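Local coordinates for protein apical membrane antigen AMA1 (Toxoplasma gondii ME49, PDB 4YIV) that plays, as a full-length microneme membrane protein, an essential part in host cell invasion within the moving junction formed between parasite and host cell, at residues P115-M118 with E119-E122; E340-P343 with N344-P348. All blocks are in the same frame, centred on the assembly; numbering follows the deposited sequence.

This chain is a piece of the AMA1 ectodomain, engineered to lack the DII loop. Both contacts are local, each within one continuous piece of chain, with nearest atoms about 8 Å apart. Contact 1 carries the edge strand 116-117 into the short helix 118-122 and is partly buried; contact 2, a turn in the long loop between strands 329-333 and 372-373, lies at the surface. Helix 132-141 is common ground, touched by Met118 and Leu121 from contact 1 and by Phe345 and Ile346 from contact 2. Contact 1 sets a hydrophobic cluster against two cadmium-binding carboxylates, whereas contact 2 relies on proline-aromatic and aliphatic packing, with a weak backbone bond closing the turn.

Contact 1 of 2, residues P115-M118 with E119-E122; sequences PFPM and ELLE. With CD (cadmium ion), chain D.
Phe116 and Leu120 meet where the edge strand 116-117 of a five-stranded antiparallel sheet gives way to the short helix 118-122, so this is a strand-to-helix junction packed round the first helical turn. The tight part is apolar. Phe116 CE2 lies 3.6 Å from Leu120 CB, and CD2 of the same ring is 3.7 Å from Leu121 CD2; both leucines approach the ring obliquely. With its CG anti to the backbone N (chi1 -163°), the Phe116 side chain reaches forward to the helix, and the ring also meets that of Phe139. Met118 doubles back through bends at chi2 and chi3. These place Met118 CE 4.0 Å from Leu121 CD1; the two side chains are roughly perpendicular, and both also touch helix 132-141.

Backbone bonds start the helix. Pro117, at the N-cap, accepts Leu120 N on its O at 3.1 Å. The next bond, Glu122 N to Met118 O, is shorter at 2.8 Å.

The outer side is looser: exposed Leu120 rests its CD2 against Pro117 CG at 3.9 Å. The polar ends gather separately, where Glu119 and Glu122, three residues apart and so about one turn along the helix, turn their carboxylates to one cadmium ion. Glu119 grips the metal with both oxygens, while Glu122 binds it through OE2, its OE1 making a long, weak ion pair with Arg166. The same arginine donates a hydrogen bond to Glu119 OE2, which would partly offset the gathered negative charge. A water also coordinates the cadmium, at 2.5 Å, and donates a hydrogen bond to Glu122 OE1.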
ATOM      1  N   PRO A 115     -10.907 -13.385 -12.189  1.00 28.39           N
ATOM      2  CA  PRO A 115      -9.451 -13.274 -12.034  1.00 29.85           C
ATOM      3  C   PRO A 115      -8.713 -14.007 -13.142  1.00 31.09           C
ATOM      4  O   PRO A 115      -9.250 -14.937 -13.762  1.00 31.13           O
ATOM      5  CB  PRO A 115      -9.184 -13.906 -10.670  1.00 27.93           C
ATOM      6  CG  PRO A 115     -10.316 -14.836 -10.459  1.00 29.90           C
ATOM      7  CD  PRO A 115     -11.498 -14.208 -11.128  1.00 29.42           C
ATOM      8  N   PHE A 116      -7.508 -13.562 -13.426  1.00 27.55           N
ATOM      9  CA  PHE A 116      -6.780 -14.104 -14.559  1.00 25.19           C
ATOM     10  C   PHE A 116      -5.569 -14.847 -14.010  1.00 25.77           C
ATOM     11  O   PHE A 116      -4.889 -14.341 -13.113  1.00 24.14           O
ATOM     12  CB  PHE A 116      -6.370 -13.016 -15.529  1.00 27.68           C
ATOM     13  CG  PHE A 116      -5.978 -13.548 -16.883  1.00 32.71           C
ATOM     14  CD1 PHE A 116      -6.951 -13.857 -17.835  1.00 34.63           C
ATOM     15  CD2 PHE A 116      -4.650 -13.764 -17.193  1.00 28.84           C
ATOM     16  CE1 PHE A 116      -6.597 -14.367 -19.079  1.00 36.46           C
ATOM     17  CE2 PHE A 116      -4.280 -14.257 -18.450  1.00 32.62           C
ATOM     18  CZ  PHE A 116      -5.257 -14.557 -19.391  1.00 36.56           C
ATOM     19  N   PRO A 117      -5.305 -16.065 -14.517  1.00 29.70           N
ATOM     20  CA  PRO A 117      -4.233 -16.851 -13.901  1.00 26.69           C
ATOM     21  C   PRO A 117      -2.840 -16.366 -14.290  1.00 25.35           C
ATOM     22  O   PRO A 117      -2.577 -16.124 -15.467  1.00 26.61           O
ATOM     23  CB  PRO A 117      -4.491 -18.260 -14.435  1.00 30.53           C
ATOM     24  CG  PRO A 117      -5.087 -18.015 -15.781  1.00 31.37           C
ATOM     25  CD  PRO A 117      -5.941 -16.789 -15.635  1.00 31.97           C
ATOM     26  N   MET A 118      -1.961 -16.249 -13.307  1.00 24.79           N
ATOM     27  CA  MET A 118      -0.612 -15.758 -13.531  1.00 22.48           C
ATOM     28  C   MET A 118       0.156 -16.633 -14.550  1.00 28.77           C
ATOM     29  O   MET A 118       1.033 -16.150 -15.284  1.00 25.08           O
ATOM     30  CB  MET A 118       0.128 -15.722 -12.220  1.00 23.72           C
ATOM     31  CG  MET A 118       1.558 -15.218 -12.320  1.00 29.99           C
ATOM     32  SD  MET A 118       1.718 -13.541 -13.063  1.00 31.17           S
ATOM     33  CE  MET A 118       0.629 -12.600 -11.980  1.00 27.86           C
ATOM     34  N   GLU A 119      -0.181 -17.921 -14.620  1.00 27.27           N
ATOM     35  CA  GLU A 119       0.535 -18.809 -15.533  1.00 26.12           C
ATOM     36  C   GLU A 119       0.390 -18.347 -16.961  1.00 26.28           C
ATOM     37  O   GLU A 119       1.327 -18.434 -17.749  1.00 28.88           O
ATOM     38  CB  GLU A 119       0.035 -20.257 -15.377  1.00 26.22           C
ATOM     39  CG  GLU A 119       0.649 -20.958 -14.221  1.00 28.19           C
ATOM     40  CD  GLU A 119       2.136 -21.186 -14.402  1.00 32.24           C
ATOM     41  OE1 GLU A 119       2.489 -21.764 -15.465  1.00 29.56           O
ATOM     42  OE2 GLU A 119       2.923 -20.758 -13.501  1.00 29.34           O
ATOM     43  N   LEU A 120      -0.785 -17.853 -17.324  1.00 26.77           N
ATOM     44  CA  LEU A 120      -0.979 -17.413 -18.684  1.00 26.85           C
ATOM     45  C   LEU A 120      -0.258 -16.080 -18.936  1.00 27.32           C
ATOM     46  O   LEU A 120       0.217 -15.858 -20.031  1.00 26.87           O
ATOM     47  CB  LEU A 120      -2.469 -17.319 -19.012  1.00 30.51           C
ATOM     48  CG  LEU A 120      -3.063 -18.636 -19.516  1.00 35.80           C
ATOM     49  CD1 LEU A 120      -2.788 -19.768 -18.598  1.00 35.22           C
ATOM     50  CD2 LEU A 120      -4.534 -18.440 -19.633  1.00 37.14           C
ATOM     51  N   LEU A 121      -0.137 -15.225 -17.922  1.00 25.47           N
ATOM     52  CA  LEU A 121       0.547 -13.946 -18.090  1.00 24.13           C
ATOM     53  C   LEU A 121       2.040 -14.172 -18.234  1.00 27.88           C
ATOM     54  O   LEU A 121       2.723 -13.495 -19.000  1.00 27.53           O
ATOM     55  CB  LEU A 121       0.300 -13.025 -16.893  1.00 25.57           C
ATOM     56  CG  LEU A 121      -1.142 -12.541 -16.657  1.00 25.29           C
ATOM     57  CD1 LEU A 121      -1.225 -11.699 -15.370  1.00 24.94           C
ATOM     58  CD2 LEU A 121      -1.608 -11.756 -17.821  1.00 28.03           C
ATOM     59  N   GLU A 122       2.549 -15.101 -17.436  1.00 23.88           N
ATOM     60  CA  GLU A 122       3.946 -15.486 -17.511  1.00 27.73           C
ATOM     61  C   GLU A 122       4.324 -15.967 -18.942  1.00 27.40           C
ATOM     62  O   GLU A 122       5.461 -15.772 -19.407  1.00 28.86           O
ATOM     63  CB  GLU A 122       4.191 -16.575 -16.450  1.00 31.63           C
ATOM     64  CG  GLU A 122       5.257 -17.572 -16.767  1.00 39.61           C
ATOM     65  CD  GLU A 122       5.196 -18.774 -15.841  1.00 39.26           C
ATOM     66  OE1 GLU A 122       4.861 -18.623 -14.637  1.00 38.55           O
ATOM     67  OE2 GLU A 122       5.474 -19.869 -16.354  1.00 35.14           O
TER
HETATM   68 CD    CD D 503       4.921 -21.481 -14.741  0.75 26.02          CD
HETATM   69  O   HOH W   1       6.142 -20.778 -12.734  1.00 40.57           O

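Contact 2 of 2, residues E340-P343 with N344-P348; sequences EETP and NFIIP
Phe345 takes a chi1 of 56°, its CG lodged between the backbone N and the carbonyl carbon, and this folds the ring back over Pro343. The proline lies over one face in a CH-pi contact, its CG 4.0 Å from the centroid of the Phe345 ring, while Pro343 CB comes to 3.5 Å from Phe345 CE2, nearer the rim. Ile346 also has a positive chi1 (67°), which brings its CG1 against Pro343 and Thr342: this atom lies 4.0 Å from Pro343 CD and 3.9 Å from Thr342 CG2. Thr342 and Ile346 meet at about a right angle, and Ile347 CG1 adds a looser approach to the same methyl.

Residues 343-346 form a type I beta turn in the loop between strands 329-333 and 372-373, with Asn344 and Phe345 at its central positions. A weak bond from Ile346 N to Pro343 O (3.3 Å) closes it, followed by Ile347 N to Asn344 O. Trp62 touches both Pro343 and Ile346, and Phe345 is backbone-bonded to Leu133. With one weak bond joining 340-343 to 344-348, the turn probably owes much of its shape to apolar packing on Pro343, together with these outside contacts.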
ATOM      1  N   GLU A 340       9.107  -8.388   7.169  1.00 24.67           N
ATOM      2  CA  GLU A 340      10.335  -7.786   6.659  1.00 28.40           C
ATOM      3  C   GLU A 340      10.978  -8.650   5.546  1.00 30.84           C
ATOM      4  O   GLU A 340      11.914  -8.228   4.875  1.00 30.98           O
ATOM      5  CB  GLU A 340      11.335  -7.520   7.808  1.00 36.27           C
ATOM      6  CG  GLU A 340      12.169  -8.685   8.280  1.00 41.59           C
ATOM      7  CD  GLU A 340      11.459  -9.572   9.273  1.00 49.47           C
ATOM      8  OE1 GLU A 340      10.205  -9.550   9.310  1.00 39.94           O
ATOM      9  OE2 GLU A 340      12.164 -10.284  10.027  1.00 61.03           O
ATOM     10  N   GLU A 341      10.437  -9.828   5.306  1.00 28.71           N
ATOM     11  CA  GLU A 341      11.057 -10.760   4.372  1.00 31.51           C
ATOM     12  C   GLU A 341      10.576 -10.539   2.953  1.00 32.68           C
ATOM     13  O   GLU A 341       9.386 -10.428   2.690  1.00 30.68           O
ATOM     14  CB  GLU A 341      10.757 -12.206   4.786  1.00 34.57           C
ATOM     15  CG  GLU A 341      10.986 -12.501   6.276  1.00 42.58           C
ATOM     16  CD  GLU A 341      12.290 -13.270   6.594  1.00 62.91           C
ATOM     17  OE1 GLU A 341      12.462 -14.417   6.105  1.00 72.23           O
ATOM     18  OE2 GLU A 341      13.132 -12.739   7.367  1.00 62.51           O
ATOM     19  N   THR A 342      11.510 -10.513   2.020  1.00 30.57           N
ATOM     20  CA  THR A 342      11.158 -10.425   0.609  1.00 31.52           C
ATOM     21  C   THR A 342      10.521 -11.706   0.090  1.00 31.56           C
ATOM     22  O   THR A 342      11.160 -12.753   0.096  1.00 30.78           O
ATOM     23  CB  THR A 342      12.405 -10.121  -0.244  1.00 34.33           C
ATOM     24  OG1 THR A 342      13.076  -8.966   0.274  1.00 36.80           O
ATOM     25  CG2 THR A 342      12.037  -9.867  -1.676  1.00 33.22           C
ATOM     26  N   PRO A 343       9.288 -11.626  -0.425  1.00 27.15           N
ATOM     27  CA  PRO A 343       8.692 -12.828  -0.989  1.00 26.03           C
ATOM     28  C   PRO A 343       9.146 -13.103  -2.417  1.00 32.06           C
ATOM     29  O   PRO A 343       9.561 -12.188  -3.107  1.00 24.68           O
ATOM     30  CB  PRO A 343       7.208 -12.515  -0.988  1.00 29.11           C
ATOM     31  CG  PRO A 343       7.156 -11.062  -1.161  1.00 29.19           C
ATOM     32  CD  PRO A 343       8.358 -10.479  -0.491  1.00 27.95           C
ATOM     33  N   ASN A 344       9.011 -14.344  -2.872  1.00 33.43           N
ATOM     34  CA  ASN A 344       9.641 -14.720  -4.113  1.00 33.52           C
ATOM     35  C   ASN A 344       8.922 -14.102  -5.294  1.00 33.36           C
ATOM     36  O   ASN A 344       9.499 -13.964  -6.370  1.00 32.44           O
ATOM     37  CB  ASN A 344       9.699 -16.249  -4.256  1.00 40.97           C
ATOM     38  CG  ASN A 344       8.337 -16.898  -4.157  1.00 46.86           C
ATOM     39  OD1 ASN A 344       7.303 -16.231  -4.252  1.00 49.20           O
ATOM     40  ND2 ASN A 344       8.324 -18.214  -3.952  1.00 60.19           N
ATOM     41  N   PHE A 345       7.662 -13.704  -5.110  1.00 29.36           N
ATOM     42  CA  PHE A 345       6.908 -13.201  -6.260  1.00 26.80           C
ATOM     43  C   PHE A 345       7.196 -11.733  -6.597  1.00 24.03           C
ATOM     44  O   PHE A 345       6.561 -11.177  -7.510  1.00 24.20           O
ATOM     45  CB  PHE A 345       5.399 -13.394  -6.070  1.00 30.04           C
ATOM     46  CG  PHE A 345       4.840 -12.767  -4.827  1.00 28.56           C
ATOM     47  CD1 PHE A 345       4.461 -11.439  -4.817  1.00 28.37           C
ATOM     48  CD2 PHE A 345       4.634 -13.521  -3.678  1.00 30.38           C
ATOM     49  CE1 PHE A 345       3.898 -10.865  -3.683  1.00 25.35           C
ATOM     50  CE2 PHE A 345       4.072 -12.938  -2.540  1.00 29.61           C
ATOM     51  CZ  PHE A 345       3.712 -11.615  -2.553  1.00 27.34           C
ATOM     52  N   ILE A 346       8.144 -11.112  -5.895  1.00 21.59           N
ATOM     53  CA  ILE A 346       8.718  -9.836  -6.354  1.00 25.62           C
ATOM     54  C   ILE A 346      10.241  -9.922  -6.581  1.00 22.86           C
ATOM     55  O   ILE A 346      10.918  -8.916  -6.619  1.00 24.92           O
ATOM     56  CB  ILE A 346       8.418  -8.664  -5.361  1.00 22.15           C
ATOM     57  CG1 ILE A 346       9.141  -8.843  -4.028  1.00 25.39           C
ATOM     58  CG2 ILE A 346       6.909  -8.520  -5.157  1.00 24.97           C
ATOM     59  CD1 ILE A 346       9.230  -7.539  -3.237  1.00 26.11           C
ATOM     60  N   ILE A 347      10.785 -11.123  -6.724  1.00 28.20           N
ATOM     61  CA  ILE A 347      12.201 -11.256  -7.132  1.00 25.99           C
ATOM     62  C   ILE A 347      12.278 -11.379  -8.646  1.00 24.73           C
ATOM     63  O   ILE A 347      11.616 -12.240  -9.238  1.00 21.92           O
ATOM     64  CB  ILE A 347      12.867 -12.464  -6.448  1.00 29.31           C
ATOM     65  CG1 ILE A 347      12.894 -12.202  -4.946  1.00 32.44           C
ATOM     66  CG2 ILE A 347      14.317 -12.634  -6.959  1.00 31.09           C
ATOM     67  CD1 ILE A 347      13.278 -13.376  -4.128  1.00 40.87           C
ATOM     68  N   PRO A 348      13.039 -10.476  -9.312  1.00 24.20           N
ATOM     69  CA  PRO A 348      12.959 -10.509 -10.773  1.00 25.18           C
ATOM     70  C   PRO A 348      13.496 -11.823 -11.376  1.00 27.18           C
ATOM     71  O   PRO A 348      14.443 -12.380 -10.841  1.00 26.13           O
ATOM     72  CB  PRO A 348      13.838  -9.323 -11.191  1.00 25.97           C
ATOM     73  CG  PRO A 348      13.819  -8.428 -10.052  1.00 29.57           C
ATOM     74  CD  PRO A 348      13.771  -9.287  -8.847  1.00 25.83           C
TER